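Transcriptional regulator, marR family, putative (Sulfolobus solfataricus, PDB 3F3X) probably binds DNA as a dimeric winged helix-turn-helix transcription factor of the MarR family and appears to activate transcription in this archaeon. Local coordinates at residues F25-R28 against L29-M33; N34-Y37 against L38-S41; F40-L43 against K44-E48; F61-Q64 against S65-T68. All coordinates share one frame; numbering follows the deposited sequence.

Contact 1 of 4, residues F25-R28 against L29-M33; sequences FNNR and LGKLM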
ATOM      1  N   PHE A  25      -4.787  -8.253   6.783  1.00 27.74           N
ATOM      2  CA  PHE A  25      -3.937  -8.134   7.965  1.00 27.87           C
ATOM      3  C   PHE A  25      -4.685  -7.482   9.122  1.00 28.18           C
ATOM      4  O   PHE A  25      -4.714  -8.021  10.229  1.00 27.14           O
ATOM      5  CB  PHE A  25      -2.684  -7.310   7.647  1.00 26.53           C
ATOM      6  CG  PHE A  25      -1.671  -8.032   6.804  1.00 27.82           C
ATOM      7  CD1 PHE A  25      -1.913  -9.322   6.345  1.00 28.05           C
ATOM      8  CD2 PHE A  25      -0.461  -7.422   6.481  1.00 28.57           C
ATOM      9  CE1 PHE A  25      -0.969  -9.995   5.568  1.00 29.13           C
ATOM     10  CE2 PHE A  25       0.491  -8.086   5.704  1.00 32.08           C
ATOM     11  CZ  PHE A  25       0.235  -9.379   5.250  1.00 29.83           C
ATOM     12  N   ASN A  26      -5.284  -6.319   8.867  1.00 28.23           N
ATOM     13  CA  ASN A  26      -6.024  -5.612   9.909  1.00 29.09           C
ATOM     14  C   ASN A  26      -7.243  -6.394  10.396  1.00 29.79           C
ATOM     15  O   ASN A  26      -7.584  -6.343  11.579  1.00 30.81           O
ATOM     16  CB  ASN A  26      -6.473  -4.227   9.419  1.00 27.98           C
ATOM     17  CG  ASN A  26      -5.328  -3.226   9.353  1.00 31.32           C
ATOM     18  OD1 ASN A  26      -4.317  -3.376  10.037  1.00 31.10           O
ATOM     19  ND2 ASN A  26      -5.495  -2.188   8.542  1.00 31.46           N
ATOM     20  N   ASN A  27      -7.896  -7.116   9.485  1.00 29.92           N
ATOM     21  CA  ASN A  27      -9.068  -7.902   9.844  1.00 31.66           C
ATOM     22  C   ASN A  27      -8.662  -9.026  10.796  1.00 30.25           C
ATOM     23  O   ASN A  27      -9.261  -9.195  11.862  1.00 30.94           O
ATOM     24  CB  ASN A  27      -9.735  -8.503   8.608  1.00 33.21           C
ATOM     25  CG  ASN A  27     -10.897  -9.391   8.973  1.00 37.36           C
ATOM     26  OD1 ASN A  27     -10.891 -10.592   8.694  1.00 40.15           O
ATOM     27  ND2 ASN A  27     -11.899  -8.809   9.616  1.00 37.72           N
ATOM     28  N   ARG A  28      -7.633  -9.776  10.406  1.00 30.18           N
ATOM     29  CA  ARG A  28      -7.120 -10.891  11.185  1.00 30.75           C
ATOM     30  C   ARG A  28      -6.600 -10.444  12.555  1.00 30.09           C
ATOM     31  O   ARG A  28      -7.038 -10.955  13.586  1.00 28.63           O
ATOM     32  CB  ARG A  28      -5.979 -11.562  10.420  1.00 33.62           C
ATOM     33  CG  ARG A  28      -5.792 -13.025  10.709  1.00 40.00           C
ATOM     34  CD  ARG A  28      -6.815 -13.849   9.952  1.00 44.22           C
ATOM     35  NE  ARG A  28      -6.318 -15.208   9.804  1.00 48.27           N
ATOM     36  CZ  ARG A  28      -6.831 -16.125   8.995  1.00 49.79           C
ATOM     37  NH1 ARG A  28      -7.884 -15.852   8.235  1.00 50.65           N
ATOM     38  NH2 ARG A  28      -6.266 -17.320   8.944  1.00 52.75           N
ATOM     39  N   LEU A  29      -5.643  -9.518  12.561  1.00 26.72           N
ATOM     40  CA  LEU A  29      -5.090  -9.026  13.825  1.00 26.69           C
ATOM     41  C   LEU A  29      -6.149  -8.312  14.676  1.00 26.52           C
ATOM     42  O   LEU A  29      -6.139  -8.398  15.912  1.00 26.63           O
ATOM     43  CB  LEU A  29      -3.921  -8.066  13.581  1.00 25.85           C
ATOM     44  CG  LEU A  29      -2.646  -8.684  12.997  1.00 26.93           C
ATOM     45  CD1 LEU A  29      -1.633  -7.575  12.698  1.00 28.54           C
ATOM     46  CD2 LEU A  29      -2.061  -9.706  13.970  1.00 26.22           C
ATOM     47  N   GLY A  30      -7.053  -7.605  14.000  1.00 24.92           N
ATOM     48  CA  GLY A  30      -8.106  -6.877  14.686  1.00 25.24           C
ATOM     49  C   GLY A  30      -9.075  -7.784  15.403  1.00 26.59           C
ATOM     50  O   GLY A  30      -9.355  -7.609  16.595  1.00 25.45           O
ATOM     51  N   LYS A  31      -9.570  -8.790  14.689  1.00 26.94           N
ATOM     52  CA  LYS A  31     -10.527  -9.718  15.280  1.00 28.04           C
ATOM     53  C   LYS A  31      -9.932 -10.691  16.289  1.00 26.80           C
ATOM     54  O   LYS A  31     -10.569 -11.015  17.289  1.00 28.68           O
ATOM     55  CB  LYS A  31     -11.265 -10.452  14.161  1.00 30.01           C
ATOM     56  CG  LYS A  31     -12.128  -9.495  13.365  1.00 32.33           C
ATOM     57  CD  LYS A  31     -12.839 -10.162  12.229  1.00 36.13           C
ATOM     58  CE  LYS A  31     -13.873  -9.217  11.658  1.00 38.34           C
ATOM     59  NZ  LYS A  31     -14.545  -9.804  10.473  1.00 43.22           N
ATOM     60  N   LEU A  32      -8.699 -11.127  16.054  1.00 26.86           N
ATOM     61  CA  LEU A  32      -8.050 -12.074  16.963  1.00 26.91           C
ATOM     62  C   LEU A  32      -7.305 -11.432  18.132  1.00 27.71           C
ATOM     63  O   LEU A  32      -7.253 -11.991  19.235  1.00 27.01           O
ATOM     64  CB  LEU A  32      -7.067 -12.958  16.182  1.00 26.87           C
ATOM     65  CG  LEU A  32      -7.671 -13.826  15.073  1.00 27.56           C
ATOM     66  CD1 LEU A  32      -6.579 -14.598  14.369  1.00 28.27           C
ATOM     67  CD2 LEU A  32      -8.690 -14.779  15.666  1.00 28.20           C
ATOM     68  N   MET A  33      -6.740 -10.251  17.900  1.00 25.73           N
ATOM     69  CA  MET A  33      -5.950  -9.602  18.942  1.00 27.22           C
ATOM     70  C   MET A  33      -6.250  -8.134  19.228  1.00 28.22           C
ATOM     71  O   MET A  33      -5.621  -7.535  20.101  1.00 29.65           O
ATOM     72  CB  MET A  33      -4.467  -9.752  18.595  1.00 27.00           C
ATOM     73  CG  MET A  33      -4.044 -11.187  18.329  1.00 27.57           C
ATOM     74  SD  MET A  33      -2.319 -11.344  17.843  1.00 29.31           S
ATOM     75  CE  MET A  33      -1.517 -11.189  19.453  1.00 28.00           C
TER

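Contact 2 of 4, residues N34-Y37 against L38-S41; sequences NLSY and LDFS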
ATOM      1  N   ASN A  34      -7.205  -7.564  18.504  1.00 29.14           N
ATOM      2  CA  ASN A  34      -7.567  -6.166  18.674  1.00 30.69           C
ATOM      3  C   ASN A  34      -6.333  -5.307  18.409  1.00 30.20           C
ATOM      4  O   ASN A  34      -6.076  -4.319  19.099  1.00 28.74           O
ATOM      5  CB  ASN A  34      -8.110  -5.924  20.088  1.00 34.91           C
ATOM      6  CG  ASN A  34      -8.644  -4.521  20.275  1.00 39.66           C
ATOM      7  OD1 ASN A  34      -9.307  -3.975  19.393  1.00 43.80           O
ATOM      8  ND2 ASN A  34      -8.370  -3.932  21.437  1.00 43.17           N
ATOM      9  N   LEU A  35      -5.565  -5.716  17.403  1.00 28.54           N
ATOM     10  CA  LEU A  35      -4.360  -5.003  16.994  1.00 27.88           C
ATOM     11  C   LEU A  35      -4.462  -4.700  15.513  1.00 26.90           C
ATOM     12  O   LEU A  35      -5.250  -5.319  14.799  1.00 25.96           O
ATOM     13  CB  LEU A  35      -3.103  -5.852  17.223  1.00 29.09           C
ATOM     14  CG  LEU A  35      -2.675  -6.196  18.649  1.00 32.24           C
ATOM     15  CD1 LEU A  35      -1.412  -7.057  18.592  1.00 31.63           C
ATOM     16  CD2 LEU A  35      -2.425  -4.913  19.442  1.00 31.11           C
ATOM     17  N   SER A  36      -3.658  -3.747  15.057  1.00 27.20           N
ATOM     18  CA  SER A  36      -3.625  -3.386  13.650  1.00 25.25           C
ATOM     19  C   SER A  36      -2.264  -3.813  13.113  1.00 25.15           C
ATOM     20  O   SER A  36      -1.391  -4.237  13.873  1.00 23.37           O
ATOM     21  CB  SER A  36      -3.787  -1.879  13.474  1.00 26.45           C
ATOM     22  OG  SER A  36      -2.638  -1.186  13.935  1.00 25.94           O
ATOM     23  N   TYR A  37      -2.083  -3.700  11.806  1.00 23.32           N
ATOM     24  CA  TYR A  37      -0.816  -4.063  11.193  1.00 25.09           C
ATOM     25  C   TYR A  37       0.270  -3.092  11.646  1.00 24.65           C
ATOM     26  O   TYR A  37       1.415  -3.487  11.860  1.00 23.10           O
ATOM     27  CB  TYR A  37      -0.941  -4.024   9.675  1.00 27.65           C
ATOM     28  CG  TYR A  37       0.306  -4.456   8.940  1.00 30.44           C
ATOM     29  CD1 TYR A  37       0.979  -5.627   9.289  1.00 31.48           C
ATOM     30  CD2 TYR A  37       0.771  -3.730   7.848  1.00 34.30           C
ATOM     31  CE1 TYR A  37       2.083  -6.069   8.560  1.00 33.97           C
ATOM     32  CE2 TYR A  37       1.871  -4.163   7.111  1.00 37.58           C
ATOM     33  CZ  TYR A  37       2.517  -5.334   7.469  1.00 36.87           C
ATOM     34  OH  TYR A  37       3.571  -5.775   6.700  1.00 40.46           O
ATOM     35  N   LEU A  38      -0.093  -1.821  11.787  1.00 24.91           N
ATOM     36  CA  LEU A  38       0.867  -0.814  12.226  1.00 23.71           C
ATOM     37  C   LEU A  38       1.288  -1.120  13.658  1.00 23.42           C
ATOM     38  O   LEU A  38       2.438  -0.892  14.034  1.00 23.25           O
ATOM     39  CB  LEU A  38       0.258   0.590  12.159  1.00 24.25           C
ATOM     40  CG  LEU A  38       1.207   1.724  12.566  1.00 24.37           C
ATOM     41  CD1 LEU A  38       2.433   1.707  11.669  1.00 24.86           C
ATOM     42  CD2 LEU A  38       0.493   3.068  12.462  1.00 26.40           C
ATOM     43  N   ASP A  39       0.346  -1.627  14.455  1.00 22.32           N
ATOM     44  CA  ASP A  39       0.625  -1.990  15.843  1.00 21.91           C
ATOM     45  C   ASP A  39       1.720  -3.052  15.834  1.00 20.68           C
ATOM     46  O   ASP A  39       2.672  -2.992  16.617  1.00 20.06           O
ATOM     47  CB  ASP A  39      -0.614  -2.581  16.518  1.00 22.11           C
ATOM     48  CG  ASP A  39      -1.667  -1.540  16.854  1.00 26.01           C
ATOM     49  OD1 ASP A  39      -2.818  -1.957  17.111  1.00 26.85           O
ATOM     50  OD2 ASP A  39      -1.356  -0.327  16.882  1.00 26.94           O
ATOM     51  N   PHE A  40       1.563  -4.036  14.953  1.00 18.80           N
ATOM     52  CA  PHE A  40       2.542  -5.105  14.831  1.00 19.37           C
ATOM     53  C   PHE A  40       3.919  -4.539  14.476  1.00 20.30           C
ATOM     54  O   PHE A  40       4.930  -4.936  15.056  1.00 19.18           O
ATOM     55  CB  PHE A  40       2.117  -6.099  13.750  1.00 20.23           C
ATOM     56  CG  PHE A  40       3.249  -6.927  13.216  1.00 22.36           C
ATOM     57  CD1 PHE A  40       3.803  -7.959  13.974  1.00 20.52           C
ATOM     58  CD2 PHE A  40       3.789  -6.651  11.963  1.00 22.74           C
ATOM     59  CE1 PHE A  40       4.881  -8.703  13.483  1.00 24.32           C
ATOM     60  CE2 PHE A  40       4.859  -7.385  11.468  1.00 23.59           C
ATOM     61  CZ  PHE A  40       5.410  -8.412  12.225  1.00 22.05           C
ATOM     62  N   SER A  41       3.953  -3.624  13.513  1.00 18.75           N
ATOM     63  CA  SER A  41       5.214  -3.017  13.086  1.00 20.84           C
ATOM     64  C   SER A  41       5.923  -2.286  14.226  1.00 19.49           C
ATOM     65  O   SER A  41       7.142  -2.399  14.391  1.00 20.36           O
ATOM     66  CB  SER A  41       4.966  -2.043  11.933  1.00 21.98           C
ATOM     67  OG  SER A  41       4.482  -2.725  10.791  1.00 23.89           O
TER
HETATM   68  O   HOH W   1      -2.896   1.374  14.382  1.00 44.38           O

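Contact 3 of 4, residues F40-L43 against K44-E48; sequences FSIL and KATSE. With SO4 (sulfate ion), chain B.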
ATOM      1  N   PHE A  40       1.563  -4.036  14.953  1.00 18.80           N
ATOM      2  CA  PHE A  40       2.542  -5.105  14.831  1.00 19.37           C
ATOM      3  C   PHE A  40       3.919  -4.539  14.476  1.00 20.30           C
ATOM      4  O   PHE A  40       4.930  -4.936  15.056  1.00 19.18           O
ATOM      5  CB  PHE A  40       2.117  -6.099  13.750  1.00 20.23           C
ATOM      6  CG  PHE A  40       3.249  -6.927  13.216  1.00 22.36           C
ATOM      7  CD1 PHE A  40       3.803  -7.959  13.974  1.00 20.52           C
ATOM      8  CD2 PHE A  40       3.789  -6.651  11.963  1.00 22.74           C
ATOM      9  CE1 PHE A  40       4.881  -8.703  13.483  1.00 24.32           C
ATOM     10  CE2 PHE A  40       4.859  -7.385  11.468  1.00 23.59           C
ATOM     11  CZ  PHE A  40       5.410  -8.412  12.225  1.00 22.05           C
ATOM     12  N   SER A  41       3.953  -3.624  13.513  1.00 18.75           N
ATOM     13  CA  SER A  41       5.214  -3.017  13.086  1.00 20.84           C
ATOM     14  C   SER A  41       5.923  -2.286  14.226  1.00 19.49           C
ATOM     15  O   SER A  41       7.142  -2.399  14.391  1.00 20.36           O
ATOM     16  CB  SER A  41       4.966  -2.043  11.933  1.00 21.98           C
ATOM     17  OG  SER A  41       4.482  -2.725  10.791  1.00 23.89           O
ATOM     18  N   ILE A  42       5.160  -1.526  15.005  1.00 18.55           N
ATOM     19  CA  ILE A  42       5.729  -0.784  16.121  1.00 18.07           C
ATOM     20  C   ILE A  42       6.302  -1.753  17.149  1.00 18.23           C
ATOM     21  O   ILE A  42       7.405  -1.544  17.664  1.00 15.63           O
ATOM     22  CB  ILE A  42       4.667   0.134  16.778  1.00 19.54           C
ATOM     23  CG1 ILE A  42       4.286   1.248  15.793  1.00 20.75           C
ATOM     24  CG2 ILE A  42       5.198   0.723  18.093  1.00 18.34           C
ATOM     25  CD1 ILE A  42       3.145   2.126  16.267  1.00 22.28           C
ATOM     26  N   LEU A  43       5.561  -2.816  17.445  1.00 15.90           N
ATOM     27  CA  LEU A  43       6.046  -3.802  18.398  1.00 16.82           C
ATOM     28  C   LEU A  43       7.330  -4.450  17.877  1.00 17.23           C
ATOM     29  O   LEU A  43       8.281  -4.633  18.627  1.00 16.69           O
ATOM     30  CB  LEU A  43       4.982  -4.875  18.658  1.00 16.99           C
ATOM     31  CG  LEU A  43       3.753  -4.377  19.432  1.00 19.42           C
ATOM     32  CD1 LEU A  43       2.727  -5.498  19.575  1.00 21.33           C
ATOM     33  CD2 LEU A  43       4.178  -3.890  20.811  1.00 21.74           C
ATOM     34  N   LYS A  44       7.371  -4.784  16.591  1.00 17.56           N
ATOM     35  CA  LYS A  44       8.572  -5.410  16.047  1.00 19.01           C
ATOM     36  C   LYS A  44       9.799  -4.502  16.165  1.00 19.87           C
ATOM     37  O   LYS A  44      10.853  -4.926  16.647  1.00 18.99           O
ATOM     38  CB  LYS A  44       8.370  -5.794  14.582  1.00 19.35           C
ATOM     39  CG  LYS A  44       9.609  -6.447  13.958  1.00 19.21           C
ATOM     40  CD  LYS A  44       9.399  -6.767  12.487  1.00 21.03           C
ATOM     41  CE  LYS A  44      10.650  -7.390  11.877  1.00 20.89           C
ATOM     42  NZ  LYS A  44      10.500  -7.568  10.401  1.00 23.91           N
ATOM     43  N   ALA A  45       9.663  -3.252  15.732  1.00 19.77           N
ATOM     44  CA  ALA A  45      10.778  -2.308  15.782  1.00 19.59           C
ATOM     45  C   ALA A  45      11.274  -2.036  17.209  1.00 19.23           C
ATOM     46  O   ALA A  45      12.486  -1.973  17.451  1.00 18.16           O
ATOM     47  CB  ALA A  45      10.375  -0.998  15.115  1.00 15.76           C
ATOM     48  N   THR A  46      10.346  -1.863  18.147  1.00 19.15           N
ATOM     49  CA  THR A  46      10.738  -1.600  19.529  1.00 17.68           C
ATOM     50  C   THR A  46      11.261  -2.855  20.229  1.00 17.75           C
ATOM     51  O   THR A  46      12.008  -2.754  21.198  1.00 18.62           O
ATOM     52  CB  THR A  46       9.575  -0.977  20.358  1.00 17.34           C
ATOM     53  OG1 THR A  46       8.430  -1.839  20.337  1.00 18.98           O
ATOM     54  CG2 THR A  46       9.192   0.400  19.788  1.00 18.56           C
ATOM     55  N   SER A  47      10.883  -4.035  19.741  1.00 19.83           N
ATOM     56  CA  SER A  47      11.374  -5.270  20.348  1.00 20.72           C
ATOM     57  C   SER A  47      12.882  -5.363  20.100  1.00 22.22           C
ATOM     58  O   SER A  47      13.606  -6.030  20.844  1.00 19.76           O
ATOM     59  CB  SER A  47      10.676  -6.497  19.749  1.00 21.19           C
ATOM     60  OG  SER A  47      11.146  -6.779  18.441  1.00 21.87           O
ATOM     61  N   GLU A  48      13.342  -4.691  19.044  1.00 21.34           N
ATOM     62  CA  GLU A  48      14.762  -4.670  18.684  1.00 23.99           C
ATOM     63  C   GLU A  48      15.546  -3.771  19.648  1.00 24.36           C
ATOM     64  O   GLU A  48      16.633  -4.128  20.109  1.00 23.61           O
ATOM     65  CB  GLU A  48      14.919  -4.169  17.241  1.00 23.88           C
ATOM     66  CG  GLU A  48      14.315  -5.115  16.204  1.00 21.76           C
ATOM     67  CD  GLU A  48      14.034  -4.442  14.872  1.00 25.94           C
ATOM     68  OE1 GLU A  48      14.388  -3.254  14.702  1.00 23.73           O
ATOM     69  OE2 GLU A  48      13.446  -5.107  13.992  1.00 28.29           O
TER
HETATM   70  S   SO4 B 201      10.152  -4.104   9.246  1.00 27.53           S
HETATM   71  O1  SO4 B 201       8.965  -4.257   8.382  1.00 29.51           O
HETATM   72  O2  SO4 B 201       9.741  -4.142  10.657  1.00 28.59           O
HETATM   73  O3  SO4 B 201      10.806  -2.810   8.961  1.00 24.43           O
HETATM   74  O4  SO4 B 201      11.083  -5.213   8.977  1.00 28.54           O

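Contact 4 of 4, residues F61-Q64 against S65-T68; sequences FVTQ and SAIT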
ATOM      1  N   PHE A  61       6.969   4.703   7.046  1.00 27.72           N
ATOM      2  CA  PHE A  61       6.357   5.665   6.140  1.00 27.76           C
ATOM      3  C   PHE A  61       4.943   6.096   6.507  1.00 29.32           C
ATOM      4  O   PHE A  61       4.048   6.108   5.664  1.00 30.43           O
ATOM      5  CB  PHE A  61       6.366   5.123   4.707  1.00 28.32           C
ATOM      6  CG  PHE A  61       7.743   4.988   4.118  1.00 28.37           C
ATOM      7  CD1 PHE A  61       8.592   3.961   4.517  1.00 28.52           C
ATOM      8  CD2 PHE A  61       8.196   5.894   3.162  1.00 29.79           C
ATOM      9  CE1 PHE A  61       9.871   3.835   3.976  1.00 27.43           C
ATOM     10  CE2 PHE A  61       9.477   5.779   2.611  1.00 27.39           C
ATOM     11  CZ  PHE A  61      10.314   4.747   3.019  1.00 28.40           C
ATOM     12  N   VAL A  62       4.741   6.445   7.771  1.00 28.81           N
ATOM     13  CA  VAL A  62       3.446   6.924   8.222  1.00 31.02           C
ATOM     14  C   VAL A  62       3.718   8.253   8.918  1.00 32.93           C
ATOM     15  O   VAL A  62       4.856   8.546   9.289  1.00 32.32           O
ATOM     16  CB  VAL A  62       2.772   5.942   9.213  1.00 31.08           C
ATOM     17  CG1 VAL A  62       2.408   4.647   8.500  1.00 31.54           C
ATOM     18  CG2 VAL A  62       3.699   5.661  10.370  1.00 30.55           C
ATOM     19  N   THR A  63       2.682   9.062   9.079  1.00 34.72           N
ATOM     20  CA  THR A  63       2.833  10.355   9.729  1.00 36.22           C
ATOM     21  C   THR A  63       3.100  10.165  11.219  1.00 36.67           C
ATOM     22  O   THR A  63       2.776   9.118  11.787  1.00 36.25           O
ATOM     23  CB  THR A  63       1.556  11.187   9.564  1.00 38.24           C
ATOM     24  OG1 THR A  63       0.473  10.525  10.226  1.00 39.05           O
ATOM     25  CG2 THR A  63       1.209  11.341   8.086  1.00 38.99           C
ATOM     26  N   GLN A  64       3.699  11.169  11.853  1.00 35.99           N
ATOM     27  CA  GLN A  64       3.965  11.077  13.279  1.00 37.88           C
ATOM     28  C   GLN A  64       2.631  11.021  14.005  1.00 37.09           C
ATOM     29  O   GLN A  64       2.528  10.454  15.094  1.00 36.45           O
ATOM     30  CB  GLN A  64       4.784  12.279  13.764  1.00 40.24           C
ATOM     31  CG  GLN A  64       6.291  12.095  13.607  1.00 44.09           C
ATOM     32  CD  GLN A  64       7.089  13.252  14.187  1.00 47.04           C
ATOM     33  OE1 GLN A  64       7.067  14.365  13.659  1.00 49.93           O
ATOM     34  NE2 GLN A  64       7.793  12.994  15.285  1.00 46.79           N
ATOM     35  N   SER A  65       1.609  11.611  13.394  1.00 36.49           N
ATOM     36  CA  SER A  65       0.277  11.607  13.985  1.00 35.81           C
ATOM     37  C   SER A  65      -0.237  10.170  14.003  1.00 32.24           C
ATOM     38  O   SER A  65      -0.857   9.737  14.970  1.00 33.57           O
ATOM     39  CB  SER A  65      -0.672  12.492  13.170  1.00 38.46           C
ATOM     40  OG  SER A  65      -0.841  11.976  11.862  1.00 41.13           O
ATOM     41  N   ALA A  66       0.029   9.432  12.932  1.00 30.81           N
ATOM     42  CA  ALA A  66      -0.403   8.041  12.848  1.00 30.71           C
ATOM     43  C   ALA A  66       0.324   7.209  13.906  1.00 30.27           C
ATOM     44  O   ALA A  66      -0.285   6.371  14.570  1.00 29.96           O
ATOM     45  CB  ALA A  66      -0.130   7.484  11.456  1.00 30.75           C
ATOM     46  N   ILE A  67       1.626   7.444  14.057  1.00 28.80           N
ATOM     47  CA  ILE A  67       2.421   6.727  15.052  1.00 27.58           C
ATOM     48  C   ILE A  67       1.910   7.051  16.454  1.00 27.74           C
ATOM     49  O   ILE A  67       1.713   6.153  17.275  1.00 26.40           O
ATOM     50  CB  ILE A  67       3.921   7.123  14.976  1.00 27.66           C
ATOM     51  CG1 ILE A  67       4.531   6.623  13.665  1.00 27.03           C
ATOM     52  CG2 ILE A  67       4.680   6.559  16.186  1.00 27.39           C
ATOM     53  CD1 ILE A  67       4.499   5.104  13.499  1.00 28.16           C
ATOM     54  N   THR A  68       1.694   8.337  16.724  1.00 27.18           N
ATOM     55  CA  THR A  68       1.215   8.773  18.033  1.00 29.56           C
ATOM     56  C   THR A  68      -0.121   8.133  18.388  1.00 30.43           C
ATOM     57  O   THR A  68      -0.329   7.698  19.523  1.00 29.67           O
ATOM     58  CB  THR A  68       1.047  10.301  18.092  1.00 31.56           C
ATOM     59  OG1 THR A  68       2.289  10.931  17.762  1.00 32.49           O
ATOM     60  CG2 THR A  68       0.628  10.736  19.489  1.00 33.50           C
TER

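Contact 1 of 4, residues F25-R28 against L29-M33
Arg28, Leu29 and Asn27 carry most of this local contact, in which one turn of helix 3-33 meets the next. Arg28 O accepts from Leu32 N at 3.0 Å, and the Leu32 chain leans on the same oxygen, its CG 3.3 Å from Arg28 O. The two side chains then run alongside each other in the same direction, with Arg28 CG 4.1 Å from Leu32 CD1. Arg28 CG stands beside the arginine's own carbonyl carbon (chi1 -152°), which brings the aliphatic stem next to the leucine; its guanidinium makes a long, weak ion pair with Glu117. An arginine suits this exposed place because its stem can pack while its charged end remains at the surface.

Leu29 belongs to the buried side. Leu29 N donates to Phe25 O at 2.9 Å, and its CG packs 3.5 Å from the same Phe25 O. Gly30 N donates to Asn26 O at 2.8 Å, a close approach suited to glycine, since a CB would collide with that oxygen.

Asn27 O takes the amide of Lys31, while the asparagine side chain crosses the extended lysine; the modelled amide is too close to Lys31, so its detail is doubtful. An alanine in place of Asn27 would keep the backbone bond but probably leave the outer part of the lysine chain without the side chain it crosses, freer to swing. Successive i to i+4 bonds with an apolar and a polar side are characteristic of an amphipathic alpha-helix, here close to its C-terminal end.

Contact 2 of 4, residues N34-Y37 against L38-S41
A capping box joins Ser36 and Asp39 at the start of helix 37-48, each side chain binding the other's backbone amide. Asp39 N donates to Ser36 OG at 3.1 Å, and Ser36 N donates to Asp39 OD1 at 2.9 Å, meeting the carboxylate from above its plane (46°). Ser36 OG lies between its own N and carbonyl carbon (chi1 70°), which aims the hydroxyl at the opening turn. Serine and aspartate suit these places because their short polar ends accept from amides that have no preceding helical carbonyl. A water 2.6 Å from Ser36 OG also gives Asp39 OD2 a weak bond.

Beyond the cap the regular helix begins, with Phe40 N bonded to Ser36 O and Ser41 N to Tyr37 O. The Tyr37 and Phe40 side chains run alongside each other in the same direction, Tyr37 CE1 being 3.9 Å from Phe40 CD2. The phenol OH of Tyr37 bonds to Asn12 of the second subunit.

Tyr37 and Phe40 also rest on Leu111 of helix 98-118, whereas Leu38 and Asp39 meet Ala70 of helix 64-76; the turn thus lies between these two helices.

Contact 3 of 4, residues F40-L43 against K44-E48
Ile42 O is gripped twice by Thr46, whose backbone N donates at 3.0 Å to Ile42 O and whose OG1 donates at 2.9 Å to Ile42 O. The two donors arrive from opposite faces of the carbonyl plane. Thr46 OG1 sits between its own N and carbonyl carbon (chi1 57°), which turns the hydroxyl back toward the preceding turn. Threonine therefore fits a buried site, its hydroxyl satisfied by the helix itself and its methyl left to pack. A little farther on, Ser47 OG donates to Lys44 O at 2.6 Å, and Ser47 N donates to Leu43 O.

Lys44 is anchored by its N to Phe40 O, and its fully extended chain carries NZ to within 2.8 Å of sulfate O4. Arg59, Tyr60 and, from the second subunit, Gln9 and Lys16 also bind this ion, which probably came from the crystallisation liquor. A methionine in place of Lys44 would probably leave the sulfate without one of its charged partners and weaken its hold at the subunit interface.

Residues 40-48 belong to helix 37-48, part of the winged helix-turn-helix domain of MarR proteins. Its apolar side chains face several neighbours. Ile42 meets Ala70 and Leu74 of helix 64-76, the methyl-bearing Ala45 fits against Leu56 of helix 53-60, and Leu43 and Thr46 touch Ile96 of strand 92-96. Phe40 packs on Leu104, Ala107 and Leu111 of helix 98-118, and its CZ lies 4.3 Å from Lys44 CD, a looser contact with the lysine's aliphatic stem.

Contact 4 of 4, residues F61-Q64 against S65-T68
At the N-terminus of helix 64-76, probably the recognition helix of the helix-turn-helix, Thr63 occupies the N-cap and meets Ser65 and Ile67 in the first turn. The hydroxyls Thr63 OG1 and Ser65 OG share a short hydrogen bond of 2.6 Å in which either may be the donor. Both oxygens stand between backbone N and carbonyl carbon (chi1 63° for Thr63, 64° for Ser65), and from those positions they turn toward each other. Small hydroxyl residues suit a helix start, where they can lie close to the backbone. Thr63 O in turn accepts from Ile67 N at 3.0 Å.

Gln64 O receives two bonds from a single residue: Thr68 OG1 is 2.7 Å from Gln64 O, and Thr68 N is 2.8 Å from Gln64 O. They come from opposite faces of the carbonyl plane, the hydroxyl from above it, and together hold the threonine side chain against the preceding turn.

The residue before the cap, Val62, also folds back on the first turn. Val62 CG2 presses on Ile67 CD1 at 3.3 Å, tighter than ordinary carbon contact, with the two side chains crossing at about a right angle. Val62 CB also lies 4.0 Å from Ala66 CB, whose small methyl leaves room for this return. Ile67 continues inward onto Leu56 and Ala57 of helix 53-60, and Val62 also packs on Arg19 of the second subunit. An apolar residue just before the N-cap touching one four places beyond the cap is a hydrophobic staple, here closing the turn of the helix-turn-helix.

Contacts 2 and 3 are buried, share Phe40 and Ser41, and follow helix 37-48 from its capped start to its last turns; contact 4 lies at the surface, and contact 1, partly buried, sits near the end of the preceding helix. Contacts 2 and 4 both start helices but differ: one uses a carboxylate in a reciprocal cap, the other paired hydroxyls and an apolar staple. Contact 1 instead relies mainly on backbone bonds and aliphatic stems. It joins contact 2 through Asn26 and Tyr37, whereas Ile42 and Ile67 link contacts 3 and 4. All four contacts reach the second subunit, contact 1 through Phe25 and contact 3 also through the shared sulfate.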